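Local coordinates for protein 6-aminohexanoate-dimer hydrolase (Bacillus anthracis, PDB 4GB7) that probably hydrolyses the amide bond of 6-aminohexanoate dimer or a related substrate, as a putative serine hydrolase of the beta-lactamase family, at residues 136-141 and 371-377; 174-178 and 190-194; 246-250 and 355-360; 251-255 and 297-301; 337-342 and 359-363. One frame throughout, in Å; residues are numbered along the deposited sequence.

Contact 1 (136-141 and 371-377)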
# COMPACT_ATOMS: atom_id res chain seq x y z
N HIS A 136 6.66 6.27 7.88
CA HIS A 136 5.59 5.55 8.57
C HIS A 136 5.34 4.25 7.91
O HIS A 136 5.50 4.12 6.70
CB HIS A 136 4.32 6.41 8.41
CG HIS A 136 3.20 6.04 9.36
ND1 HIS A 136 2.42 4.95 9.19
CD2 HIS A 136 2.75 6.69 10.51
CE1 HIS A 136 1.50 4.92 10.19
NE2 HIS A 136 1.72 5.97 11.01
N GLY A 137 4.94 3.23 8.66
CA GLY A 137 4.44 1.98 8.05
C GLY A 137 3.23 2.24 7.17
O GLY A 137 2.44 3.09 7.43
N MSE A 138 3.14 1.52 6.07
CA MSE A 138 2.02 1.71 5.15
C MSE A 138 1.29 0.40 4.76
O MSE A 138 0.39 0.44 3.93
CB MSE A 138 2.52 2.41 3.88
CG MSE A 138 3.22 3.69 4.14
SE MSE A 138 3.49 4.75 2.56
CE MSE A 138 4.37 3.56 1.42
N ALA A 139 1.70 -0.72 5.34
CA ALA A 139 1.05 -2.00 5.10
C ALA A 139 0.93 -2.18 3.58
O ALA A 139 1.91 -2.00 2.89
CB ALA A 139 -0.29 -2.09 5.82
N SER A 140 -0.25 -2.47 3.05
CA SER A 140 -0.39 -2.86 1.63
C SER A 140 -0.32 -1.69 0.64
O SER A 140 -0.38 -1.92 -0.55
CB SER A 140 -1.72 -3.62 1.41
OG SER A 140 -1.70 -4.92 1.97
N LEU A 141 -0.13 -0.45 1.09
CA LEU A 141 0.13 0.65 0.16
C LEU A 141 1.35 0.35 -0.71
O LEU A 141 1.42 0.82 -1.79
CB LEU A 141 0.32 1.98 0.84
CG LEU A 141 -0.94 2.77 1.15
CD1 LEU A 141 -2.17 2.01 1.52
CD2 LEU A 141 -0.65 3.93 2.09
N VAL A 371 -5.45 2.69 -2.91
CA VAL A 371 -4.82 1.53 -2.26
C VAL A 371 -4.99 1.67 -0.76
O VAL A 371 -4.92 2.79 -0.22
CB VAL A 371 -3.37 1.28 -2.77
CG1 VAL A 371 -2.50 2.53 -2.48
CG2 VAL A 371 -2.81 -0.03 -2.19
N LEU A 372 -5.22 0.54 -0.11
CA LEU A 372 -5.61 0.50 1.30
C LEU A 372 -4.58 -0.35 2.00
O LEU A 372 -4.02 -1.28 1.37
CB LEU A 372 -6.98 -0.15 1.44
CG LEU A 372 -8.10 0.64 0.75
CD1 LEU A 372 -9.34 -0.26 0.53
CD2 LEU A 372 -8.44 1.89 1.54
N GLY A 373 -4.39 -0.09 3.29
CA GLY A 373 -3.56 -0.96 4.13
C GLY A 373 -4.05 -1.08 5.53
O GLY A 373 -4.74 -0.16 6.01
N SER A 374 -3.72 -2.20 6.17
CA SER A 374 -4.16 -2.44 7.52
C SER A 374 -3.78 -1.34 8.46
O SER A 374 -2.76 -0.65 8.28
CB SER A 374 -3.64 -3.76 8.06
OG SER A 374 -4.10 -4.80 7.23
N TYR A 375 -4.62 -1.16 9.46
CA TYR A 375 -4.39 -0.24 10.60
C TYR A 375 -4.67 1.20 10.24
O TYR A 375 -4.28 2.10 10.96
CB TYR A 375 -3.02 -0.43 11.28
CG TYR A 375 -2.62 -1.88 11.43
CD1 TYR A 375 -3.47 -2.82 11.98
CD2 TYR A 375 -1.41 -2.32 10.90
CE1 TYR A 375 -3.11 -4.15 12.07
CE2 TYR A 375 -1.05 -3.65 10.99
CZ TYR A 375 -1.89 -4.54 11.57
OH TYR A 375 -1.51 -5.84 11.58
N GLY A 376 -5.35 1.39 9.12
CA GLY A 376 -5.87 2.67 8.68
C GLY A 376 -4.96 3.46 7.75
O GLY A 376 -4.87 4.70 7.85
N GLN A 377 -4.43 2.77 6.73
CA GLN A 377 -3.69 3.43 5.70
C GLN A 377 -4.44 3.54 4.40
O GLN A 377 -5.08 2.58 3.95
CB GLN A 377 -2.35 2.74 5.39
CG GLN A 377 -1.72 1.93 6.51
CD GLN A 377 -1.57 2.67 7.79
OE1 GLN A 377 -1.36 3.88 7.79
NE2 GLN A 377 -1.59 1.95 8.90
O HOH W 1 -2.52 -4.26 4.45
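Leu141, Gln377 and Val371 carry most of the contact between the segment holding Ser140 and the edge strand 369-373, an arrangement consistent with the active-site wall of the serine beta-lactamase fold. Ser140 fits the SxxK pattern and is probably the nucleophile, as in relatives; its OG bonds to Lys143 NZ and Tyr249 OH. Leu141 works through both branches. Its CD1 lies on the strand backbone, 3.3 Å from Val371 O, while CD2 reaches Gln377 CB at 3.9 Å, the two side chains crossing at about a right angle. Val371 answers with separate methyls: CG1 is 4.0 Å from Leu141 CG, and with CG1 between the backbone N and the carbonyl carbon (chi1 60°), Val371 CG2 sits 3.5 Å from Ser140 O. Gln377 CG lies 3.7 Å from Met138 O (a selenomethionine); beyond it the bend at chi2 (-52°) turns the amide back over its own loop. There NE2 donates to a lone pair of Ser374 O, and OE1 accepts from Ser393 N, so bonds at both ends of the amide fix its flip. Between these groups Gly373 allows close approach, its CA being 4.5 Å from the CA of Ser140. Ser140 N and Ser374 N probably form the oxyanion hole, as in beta-lactamases, and a water lies beside them. Ser374 N donates to this water at 2.9 Å, and Ser140 OG lies 2.7 Å from it.

Contact 2 (174-178 and 190-194)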
# COMPACT_ATOMS: atom_id res chain seq x y z
N ASN A 174 5.70 -24.97 -11.73
CA ASN A 174 4.57 -25.87 -11.47
C ASN A 174 3.97 -25.71 -10.08
O ASN A 174 3.19 -26.54 -9.67
CB ASN A 174 4.94 -27.35 -11.76
CG ASN A 174 5.23 -27.60 -13.21
OD1 ASN A 174 4.62 -26.98 -14.10
ND2 ASN A 174 6.17 -28.52 -13.48
N THR A 175 4.31 -24.62 -9.38
CA THR A 175 3.67 -24.28 -8.07
C THR A 175 2.54 -23.31 -8.31
O THR A 175 2.45 -22.74 -9.36
CB THR A 175 4.67 -23.69 -7.05
OG1 THR A 175 5.03 -22.35 -7.42
CG2 THR A 175 5.92 -24.58 -6.93
N PRO A 176 1.67 -23.07 -7.29
CA PRO A 176 0.52 -22.23 -7.56
C PRO A 176 0.84 -20.79 -8.03
O PRO A 176 0.16 -20.26 -8.93
CB PRO A 176 -0.15 -22.16 -6.20
CG PRO A 176 0.15 -23.51 -5.61
CD PRO A 176 1.56 -23.76 -6.00
N PHE A 177 1.77 -20.12 -7.36
CA PHE A 177 2.19 -18.77 -7.84
C PHE A 177 2.96 -18.85 -9.13
O PHE A 177 2.90 -17.92 -9.93
CB PHE A 177 2.98 -17.97 -6.79
CG PHE A 177 2.14 -17.48 -5.65
CD1 PHE A 177 1.14 -16.55 -5.87
CD2 PHE A 177 2.35 -17.95 -4.37
CE1 PHE A 177 0.37 -16.09 -4.82
CE2 PHE A 177 1.58 -17.50 -3.32
CZ PHE A 177 0.58 -16.59 -3.57
N GLY A 178 3.65 -19.95 -9.36
CA GLY A 178 4.35 -20.16 -10.62
C GLY A 178 3.50 -20.28 -11.87
O GLY A 178 3.87 -19.77 -12.97
N VAL A 190 -5.18 -15.11 -7.94
CA VAL A 190 -4.48 -16.33 -7.56
C VAL A 190 -4.94 -16.74 -6.17
O VAL A 190 -4.75 -15.99 -5.16
CB VAL A 190 -2.95 -16.12 -7.63
CG1 VAL A 190 -2.25 -17.43 -7.38
CG2 VAL A 190 -2.54 -15.49 -9.00
N SER A 191 -5.56 -17.92 -6.12
CA SER A 191 -6.25 -18.39 -4.90
C SER A 191 -5.35 -19.40 -4.21
O SER A 191 -5.12 -20.52 -4.71
CB SER A 191 -7.60 -19.00 -5.26
OG SER A 191 -8.55 -18.05 -5.71
N VAL A 192 -4.84 -19.01 -3.06
CA VAL A 192 -3.83 -19.75 -2.37
C VAL A 192 -4.05 -19.69 -0.86
O VAL A 192 -4.45 -18.65 -0.31
CB VAL A 192 -2.43 -19.15 -2.69
CG1 VAL A 192 -1.42 -19.39 -1.60
CG2 VAL A 192 -1.92 -19.65 -4.06
N GLU A 193 -3.76 -20.81 -0.20
CA GLU A 193 -3.74 -20.89 1.26
C GLU A 193 -2.35 -21.38 1.69
O GLU A 193 -1.65 -22.10 0.92
CB GLU A 193 -4.87 -21.82 1.78
CG GLU A 193 -4.68 -23.31 1.44
CD GLU A 193 -5.74 -24.28 2.00
OE1 GLU A 193 -5.73 -25.45 1.63
OE2 GLU A 193 -6.57 -23.85 2.82
N TYR A 194 -1.96 -21.03 2.90
CA TYR A 194 -0.72 -21.43 3.49
C TYR A 194 -1.04 -22.15 4.78
O TYR A 194 -2.11 -21.90 5.40
CB TYR A 194 0.15 -20.20 3.86
CG TYR A 194 0.35 -19.17 2.74
CD1 TYR A 194 1.34 -19.32 1.79
CD2 TYR A 194 -0.45 -18.07 2.64
CE1 TYR A 194 1.52 -18.38 0.80
CE2 TYR A 194 -0.28 -17.12 1.67
CZ TYR A 194 0.71 -17.30 0.72
OH TYR A 194 0.92 -16.37 -0.27
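Phe177 is the main bump, and its ring enters a hollow walled by Val190, Val192 and Tyr194. Each wall meets a different part of the ring. Val192 CG2 rests over one face, 4.2 Å from the centroid and 20° off the ring normal, a CH-pi contact displaced toward the rim. Val190 CG1 comes in obliquely, 3.8 Å from Phe177 CD1. Tyr194 approaches the far edge, its OH near the plane of the Phe177 ring and 3.3 Å from Phe177 CE2. The bond from CA to CB of Phe177 runs beside the strand, and chi1 (-72°, CG beside the backbone N) then turns the ring into the hollow. The elements joined are the first turn of the short helix 176-179, where Thr175 is the N-cap and accepts a weak bond from Gly178 N, and strand 191-193, which pairs antiparallel with 238-241. Val190 and Val192, alternate residues, both point at the helix, whereas Ser191 between them points away. Val192 also serves a second bump: its CG2 is 3.7 Å from Pro176 CB, so one methyl is wedged between proline and phenyl ring. Helix 251-265 supports Phe177 through Ser253, and Asn250 OD1 holds the hydroxyl of Tyr194 by a hydrogen bond.

Contact 3 (246-250 and 355-360); sequences VFSYN and YHNQWW
An aromatic cluster of Phe247, Tyr249, Tyr355 and Trp360 stands beside the probable catalytic site, for Tyr249 OH is hydrogen-bonded to Ser140 OG of the SxxK pattern. Phe247 and Tyr249 come from the loop leading into helix 251-265. Tyr355 and Trp360 come from the hairpin 354-361, whose type I' turn runs from His356 to Trp359. Phe247, whose CG lies anti to the backbone N, touches both. Phe247 CE1 lies over one face of the Tyr355 ring, 3.5 Å from Tyr355 CG, in an oblique pair with planes at 53°. Trp359 O lies over the opposite face of the Tyr355 ring. Toward Trp360, Phe247 presents an edge: the arrangement is offset edge-to-face, planes at 68°, with Phe247 CZ 3.8 Å from Trp360 CH2. Tyr249 meets the same indole obliquely, the ring planes 31° apart and Tyr249 CE1 3.6 Å from Trp360 CZ2. A corner of this phenol also approaches Tyr355: Tyr249 CE1 is 3.9 Å from Tyr355 OH. Beyond the rings a water at the indole edge accepts from Trp360 NE1 (2.9 Å) and lies 2.8 Å from Tyr249 OH. No direct hydrogen bond crosses this contact, so its cohesion probably comes mainly from dispersion and ring electrostatics; the one polar link passes through water, next to the hydroxyl that faces Ser140.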
# COMPACT_ATOMS: atom_id res chain seq x y z
N VAL A 246 -11.27 -16.19 -9.89
CA VAL A 246 -11.94 -15.31 -8.92
C VAL A 246 -10.90 -14.40 -8.25
O VAL A 246 -9.73 -14.75 -8.19
CB VAL A 246 -12.68 -16.11 -7.83
CG1 VAL A 246 -11.70 -16.90 -6.96
CG2 VAL A 246 -13.59 -15.22 -7.00
N PHE A 247 -11.35 -13.27 -7.74
CA PHE A 247 -10.52 -12.41 -6.92
C PHE A 247 -10.24 -13.08 -5.58
O PHE A 247 -11.16 -13.55 -4.90
CB PHE A 247 -11.21 -11.06 -6.71
CG PHE A 247 -10.49 -10.12 -5.79
CD1 PHE A 247 -9.45 -9.36 -6.25
CD2 PHE A 247 -10.88 -9.97 -4.46
CE1 PHE A 247 -8.81 -8.45 -5.44
CE2 PHE A 247 -10.21 -9.07 -3.62
CZ PHE A 247 -9.18 -8.30 -4.12
N SER A 248 -8.96 -13.08 -5.18
CA SER A 248 -8.53 -13.55 -3.86
C SER A 248 -7.33 -12.72 -3.47
O SER A 248 -6.23 -12.91 -4.02
CB SER A 248 -8.16 -15.04 -3.90
OG SER A 248 -7.82 -15.49 -2.60
N TYR A 249 -7.53 -11.78 -2.55
CA TYR A 249 -6.44 -10.91 -2.14
C TYR A 249 -5.35 -11.70 -1.43
O TYR A 249 -5.62 -12.40 -0.46
CB TYR A 249 -6.99 -9.85 -1.22
CG TYR A 249 -6.08 -8.70 -0.92
CD1 TYR A 249 -5.94 -7.62 -1.80
CD2 TYR A 249 -5.41 -8.63 0.27
CE1 TYR A 249 -5.15 -6.53 -1.49
CE2 TYR A 249 -4.59 -7.56 0.58
CZ TYR A 249 -4.48 -6.51 -0.29
OH TYR A 249 -3.69 -5.46 0.08
N ASN A 250 -4.11 -11.60 -1.92
CA ASN A 250 -3.01 -12.33 -1.32
C ASN A 250 -1.68 -11.58 -1.46
O ASN A 250 -1.21 -11.33 -2.56
CB ASN A 250 -2.90 -13.71 -1.97
CG ASN A 250 -2.16 -14.73 -1.12
OD1 ASN A 250 -1.01 -14.52 -0.72
ND2 ASN A 250 -2.85 -15.87 -0.83
N TYR A 355 -10.91 -4.43 -8.86
CA TYR A 355 -9.49 -4.40 -8.51
C TYR A 355 -8.68 -4.68 -9.77
O TYR A 355 -8.96 -5.67 -10.47
CB TYR A 355 -9.19 -5.45 -7.49
CG TYR A 355 -7.78 -5.44 -6.89
CD1 TYR A 355 -6.71 -6.01 -7.55
CD2 TYR A 355 -7.54 -4.84 -5.63
CE1 TYR A 355 -5.45 -6.06 -6.96
CE2 TYR A 355 -6.29 -4.87 -5.05
CZ TYR A 355 -5.23 -5.44 -5.72
OH TYR A 355 -4.01 -5.53 -5.12
N HIS A 356 -7.68 -3.85 -10.04
CA HIS A 356 -6.87 -3.99 -11.24
C HIS A 356 -5.46 -3.50 -10.96
O HIS A 356 -5.27 -2.38 -10.47
CB HIS A 356 -7.49 -3.18 -12.39
CG HIS A 356 -6.93 -3.51 -13.76
ND1 HIS A 356 -6.35 -4.70 -14.06
CD2 HIS A 356 -6.94 -2.78 -14.93
CE1 HIS A 356 -5.97 -4.70 -15.35
NE2 HIS A 356 -6.34 -3.54 -15.89
N ASN A 357 -4.45 -4.34 -11.24
CA ASN A 357 -3.05 -3.94 -11.18
C ASN A 357 -2.61 -3.31 -9.86
O ASN A 357 -1.87 -2.32 -9.81
CB ASN A 357 -2.77 -3.00 -12.39
CG ASN A 357 -2.96 -3.72 -13.72
OD1 ASN A 357 -2.76 -4.94 -13.80
ND2 ASN A 357 -3.36 -2.97 -14.76
N GLN A 358 -3.07 -3.93 -8.79
CA GLN A 358 -2.73 -3.60 -7.40
C GLN A 358 -3.52 -2.44 -6.82
O GLN A 358 -3.27 -2.03 -5.68
CB GLN A 358 -1.22 -3.47 -7.15
CG GLN A 358 -0.37 -4.65 -7.70
CD GLN A 358 -0.55 -5.93 -6.88
OE1 GLN A 358 0.07 -6.11 -5.84
NE2 GLN A 358 -1.37 -6.86 -7.41
N TRP A 359 -4.49 -1.93 -7.59
CA TRP A 359 -5.38 -0.81 -7.14
C TRP A 359 -6.86 -1.23 -6.98
O TRP A 359 -7.42 -2.00 -7.77
CB TRP A 359 -5.34 0.34 -8.15
CG TRP A 359 -4.03 1.03 -8.20
CD1 TRP A 359 -2.94 0.73 -9.02
CD2 TRP A 359 -3.66 2.22 -7.48
NE1 TRP A 359 -1.94 1.60 -8.82
CE2 TRP A 359 -2.31 2.53 -7.89
CE3 TRP A 359 -4.27 3.01 -6.50
CZ2 TRP A 359 -1.60 3.58 -7.35
CZ3 TRP A 359 -3.56 4.08 -5.99
CH2 TRP A 359 -2.24 4.37 -6.41
N TRP A 360 -7.50 -0.70 -5.94
CA TRP A 360 -8.94 -0.82 -5.73
C TRP A 360 -9.66 0.27 -6.48
O TRP A 360 -9.20 1.44 -6.55
CB TRP A 360 -9.32 -0.69 -4.25
CG TRP A 360 -8.63 -1.68 -3.33
CD1 TRP A 360 -7.38 -1.58 -2.78
CD2 TRP A 360 -9.16 -2.99 -2.88
NE1 TRP A 360 -7.09 -2.68 -2.02
CE2 TRP A 360 -8.13 -3.56 -2.03
CE3 TRP A 360 -10.34 -3.70 -3.09
CZ2 TRP A 360 -8.28 -4.79 -1.44
CZ3 TRP A 360 -10.51 -4.91 -2.43
CH2 TRP A 360 -9.51 -5.46 -1.64
O HOH W 2 -4.46 -2.87 -0.77

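Contact 4 (251-255 and 297-301); sequences NGSTE and EQASA
Glu255 grips the turn at Ala299 and Ser300 with both carboxylate oxygens, tying the start of helix 251-265 to the loop before strand 303-305 in this beta-lactamase-like fold. OE1 accepts from Ala299 N at 3.0 Å, on its syn side. OE2 takes two donors: Ser300 OG at 2.6 Å from the anti side, and Ser300 N at 2.9 Å from above the carboxylate plane, 57° out of it. The serine hydroxyl can join its own amide on one oxygen because OG stands between the backbone N and the carbonyl carbon (chi1 61°). On the helix side, the bend of Glu255 at chi2 (-61°) turns the acid toward the loop. Three donors on a buried carboxylate would probably favour its ionised form. Van der Waals contacts fill in around the bonds, with Thr254 CB 4.0 Å from Ser300 CB and Asn251 CB 3.4 Å from Ser300 OG. Further out, Thr254 OG1 bonds to Gln358 OE1, and Leu211 and Leu234 lie against Glu255. The same helix start supplies Asn251, probably the asparagine of a YxN-like motif beginning at Tyr249, and the loop and helix meet again at the lysine of the SxxK pattern: Asn251 OD1 and Ser300 O both accept from Lys143 NZ.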
# COMPACT_ATOMS: atom_id res chain seq x y z
N ASN A 251 -1.03 -11.32 -0.33
CA ASN A 251 0.33 -10.75 -0.30
C ASN A 251 1.30 -11.50 -1.20
O ASN A 251 2.18 -10.90 -1.81
CB ASN A 251 0.90 -10.82 1.11
CG ASN A 251 0.20 -9.92 2.09
OD1 ASN A 251 -0.31 -8.86 1.75
ND2 ASN A 251 0.17 -10.35 3.34
N GLY A 252 1.18 -12.81 -1.23
CA GLY A 252 2.05 -13.65 -2.01
C GLY A 252 2.09 -13.31 -3.47
O GLY A 252 3.14 -13.53 -4.13
N SER A 253 0.97 -12.83 -4.01
CA SER A 253 0.95 -12.46 -5.42
C SER A 253 1.91 -11.30 -5.70
O SER A 253 2.72 -11.33 -6.62
CB SER A 253 -0.47 -12.10 -5.90
OG SER A 253 -1.34 -13.24 -5.82
N THR A 254 1.85 -10.26 -4.85
CA THR A 254 2.79 -9.15 -4.98
C THR A 254 4.24 -9.59 -4.73
O THR A 254 5.16 -9.14 -5.42
CB THR A 254 2.41 -8.06 -3.97
OG1 THR A 254 1.00 -7.89 -4.00
CG2 THR A 254 3.11 -6.71 -4.32
N GLU A 255 4.44 -10.49 -3.77
CA GLU A 255 5.80 -10.97 -3.46
C GLU A 255 6.37 -11.71 -4.65
O GLU A 255 7.57 -11.58 -4.94
CB GLU A 255 5.84 -11.85 -2.23
CG GLU A 255 5.42 -11.17 -0.92
CD GLU A 255 6.27 -9.98 -0.49
OE1 GLU A 255 7.38 -9.75 -1.04
OE2 GLU A 255 5.78 -9.25 0.42
N GLU A 297 12.95 -7.74 0.38
CA GLU A 297 11.95 -6.82 0.87
C GLU A 297 10.55 -7.49 0.93
O GLU A 297 10.23 -8.31 0.10
CB GLU A 297 11.81 -5.59 -0.03
CG GLU A 297 13.09 -4.79 -0.25
CD GLU A 297 13.95 -5.24 -1.39
OE1 GLU A 297 13.72 -6.34 -1.96
OE2 GLU A 297 14.95 -4.50 -1.65
N GLN A 298 9.75 -7.12 1.94
CA GLN A 298 8.31 -7.36 1.92
C GLN A 298 7.70 -6.42 0.90
O GLN A 298 7.27 -5.33 1.27
CB GLN A 298 7.67 -7.02 3.27
CG GLN A 298 8.09 -7.89 4.40
CD GLN A 298 7.50 -7.44 5.71
OE1 GLN A 298 6.89 -6.37 5.78
NE2 GLN A 298 7.71 -8.22 6.74
N ALA A 299 7.63 -6.85 -0.35
CA ALA A 299 7.04 -6.06 -1.39
C ALA A 299 5.56 -5.73 -1.15
O ALA A 299 5.03 -4.73 -1.65
CB ALA A 299 7.19 -6.79 -2.75
N SER A 300 4.89 -6.61 -0.39
CA SER A 300 3.44 -6.56 -0.24
C SER A 300 3.05 -5.69 0.91
O SER A 300 1.92 -5.28 0.98
CB SER A 300 2.86 -7.98 -0.03
OG SER A 300 3.38 -8.56 1.14
N ALA A 301 3.99 -5.39 1.81
CA ALA A 301 3.56 -4.77 3.09
C ALA A 301 4.61 -3.95 3.83
O ALA A 301 4.32 -3.39 4.92
CB ALA A 301 3.07 -5.87 4.00

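Contact 5 (337-342 and 359-363); sequences IKNVQE and WWIPH
Ile337, in the last turn of helix 332-338, meets two residues of strand 359-361 with two branches. Its CD1 lies over one face of the Trp359 indole, only 3.3 Å from Trp359 CD1, a tight approach above the five-membered ring; its CG2 is 3.8 Å from Ile361 CG1. After the helix, Val340 turns its side chain back to the strand, and Val340 CB is 3.5 Å from Ile361 CD1. That methyl thus sits between Ile337 and Val340, and the hairpin of strands 354-356 and 359-361 packs against the helix end. Val340 O then receives His363 NE2 at 2.8 Å (N-H...O 161°); the acceptor is in the imidazole plane, but the donor stands 42° out of the carbonyl plane. Glu342 lies over the imidazole, its CB 4.2 Å from the ring centroid and 8° off the normal, a CH-pi contact. Ile361 CG2 lies over the opposite face, so the ring is sandwiched. The remaining ring nitrogen, His363 ND1, bonds to Ser352 O. With a carbonyl partner at each nitrogen and Glu342 OE2 5.0 Å from His363 ND1, the histidine may well be doubly protonated, although its charge is not observed.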
# COMPACT_ATOMS: atom_id res chain seq x y z
N ILE A 337 -6.91 1.71 -15.18
CA ILE A 337 -7.71 1.74 -13.99
C ILE A 337 -9.00 2.49 -14.21
O ILE A 337 -10.08 2.00 -13.85
CB ILE A 337 -6.94 2.33 -12.81
CG1 ILE A 337 -5.85 1.34 -12.37
CG2 ILE A 337 -7.89 2.66 -11.70
CD1 ILE A 337 -4.74 1.97 -11.53
N LYS A 338 -8.90 3.67 -14.83
CA LYS A 338 -10.08 4.51 -15.04
C LYS A 338 -11.07 3.92 -16.03
O LYS A 338 -12.23 4.21 -15.97
CB LYS A 338 -9.65 5.94 -15.39
CG LYS A 338 -8.95 6.59 -14.17
CD LYS A 338 -8.60 8.06 -14.38
CE LYS A 338 -7.52 8.24 -15.43
NZ LYS A 338 -7.00 9.64 -15.48
N ASN A 339 -10.61 3.02 -16.89
CA ASN A 339 -11.50 2.30 -17.81
C ASN A 339 -12.14 1.01 -17.27
O ASN A 339 -12.89 0.34 -17.99
CB ASN A 339 -10.71 1.98 -19.10
CG ASN A 339 -10.47 3.20 -19.96
OD1 ASN A 339 -11.23 4.17 -19.92
ND2 ASN A 339 -9.42 3.15 -20.74
N VAL A 340 -11.86 0.65 -16.01
CA VAL A 340 -12.48 -0.53 -15.39
C VAL A 340 -13.94 -0.21 -15.04
O VAL A 340 -14.19 0.60 -14.13
CB VAL A 340 -11.69 -1.11 -14.16
CG1 VAL A 340 -12.40 -2.30 -13.52
CG2 VAL A 340 -10.30 -1.56 -14.57
N GLN A 341 -14.88 -0.85 -15.73
CA GLN A 341 -16.31 -0.61 -15.46
C GLN A 341 -16.86 -1.48 -14.34
O GLN A 341 -16.26 -2.49 -14.00
CB GLN A 341 -17.13 -0.83 -16.73
CG GLN A 341 -16.67 0.09 -17.84
CD GLN A 341 -17.77 0.39 -18.81
OE1 GLN A 341 -18.01 -0.36 -19.74
NE2 GLN A 341 -18.45 1.52 -18.61
N GLU A 342 -17.98 -1.05 -13.74
CA GLU A 342 -18.63 -1.83 -12.73
C GLU A 342 -18.97 -3.18 -13.36
O GLU A 342 -19.46 -3.23 -14.48
CB GLU A 342 -19.87 -1.10 -12.15
CG GLU A 342 -20.60 -1.92 -11.09
CD GLU A 342 -21.51 -1.12 -10.17
OE1 GLU A 342 -22.29 -1.76 -9.43
OE2 GLU A 342 -21.46 0.14 -10.15
N TRP A 359 -4.49 -1.93 -7.59
CA TRP A 359 -5.38 -0.81 -7.14
C TRP A 359 -6.86 -1.23 -6.98
O TRP A 359 -7.42 -2.00 -7.77
CB TRP A 359 -5.34 0.34 -8.15
CG TRP A 359 -4.03 1.03 -8.20
CD1 TRP A 359 -2.94 0.73 -9.02
CD2 TRP A 359 -3.66 2.22 -7.48
NE1 TRP A 359 -1.94 1.60 -8.82
CE2 TRP A 359 -2.31 2.53 -7.89
CE3 TRP A 359 -4.27 3.01 -6.50
CZ2 TRP A 359 -1.60 3.58 -7.35
CZ3 TRP A 359 -3.56 4.08 -5.99
CH2 TRP A 359 -2.24 4.37 -6.41
N TRP A 360 -7.50 -0.70 -5.94
CA TRP A 360 -8.94 -0.82 -5.73
C TRP A 360 -9.66 0.27 -6.48
O TRP A 360 -9.20 1.44 -6.55
CB TRP A 360 -9.32 -0.69 -4.25
CG TRP A 360 -8.63 -1.68 -3.33
CD1 TRP A 360 -7.38 -1.58 -2.78
CD2 TRP A 360 -9.16 -2.99 -2.88
NE1 TRP A 360 -7.09 -2.68 -2.02
CE2 TRP A 360 -8.13 -3.56 -2.03
CE3 TRP A 360 -10.34 -3.70 -3.09
CZ2 TRP A 360 -8.28 -4.79 -1.44
CZ3 TRP A 360 -10.51 -4.91 -2.43
CH2 TRP A 360 -9.51 -5.46 -1.64
N ILE A 361 -10.81 -0.10 -7.05
CA ILE A 361 -11.64 0.81 -7.82
C ILE A 361 -13.04 0.73 -7.26
O ILE A 361 -13.79 -0.21 -7.59
CB ILE A 361 -11.64 0.41 -9.32
CG1 ILE A 361 -10.23 0.37 -9.85
CG2 ILE A 361 -12.51 1.36 -10.12
CD1 ILE A 361 -10.07 -0.45 -11.10
N PRO A 362 -13.38 1.67 -6.35
CA PRO A 362 -14.67 1.57 -5.66
C PRO A 362 -15.90 1.86 -6.52
O PRO A 362 -17.01 1.63 -6.06
CB PRO A 362 -14.55 2.69 -4.59
CG PRO A 362 -13.56 3.67 -5.13
CD PRO A 362 -12.56 2.76 -5.82
N HIS A 363 -15.71 2.46 -7.69
CA HIS A 363 -16.81 3.01 -8.52
C HIS A 363 -17.67 3.97 -7.75
O HIS A 363 -18.90 3.85 -7.71
CB HIS A 363 -17.63 1.88 -9.14
CG HIS A 363 -16.82 1.02 -10.07
ND1 HIS A 363 -16.46 -0.26 -9.77
CD2 HIS A 363 -16.22 1.33 -11.27
CE1 HIS A 363 -15.71 -0.74 -10.79
NE2 HIS A 363 -15.56 0.23 -11.69

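Overall arrangement
Contact 1 lies deepest, its centre about 5 Å from the centre of the chain, against about 22 Å for the centre of contact 2. Contacts 1, 2 and 4 are buried, contacts 3 and 5 partly so. Contacts 1, 3 and 4 converge on the probable catalytic site: Ser140 of contact 1 bonds to Tyr249 of contact 3, and Lys143 links contacts 1 and 4. Contacts 3 and 5 share strand 359-361, the Trp360 indole lying in the aromatic cluster and the Trp359 indole against helix 332-338. Contact 4 alone is built on a buried carboxylate, whereas contact 2 is apolar. Contact 5 grades from aliphatic packing to a histidine among exposed residues.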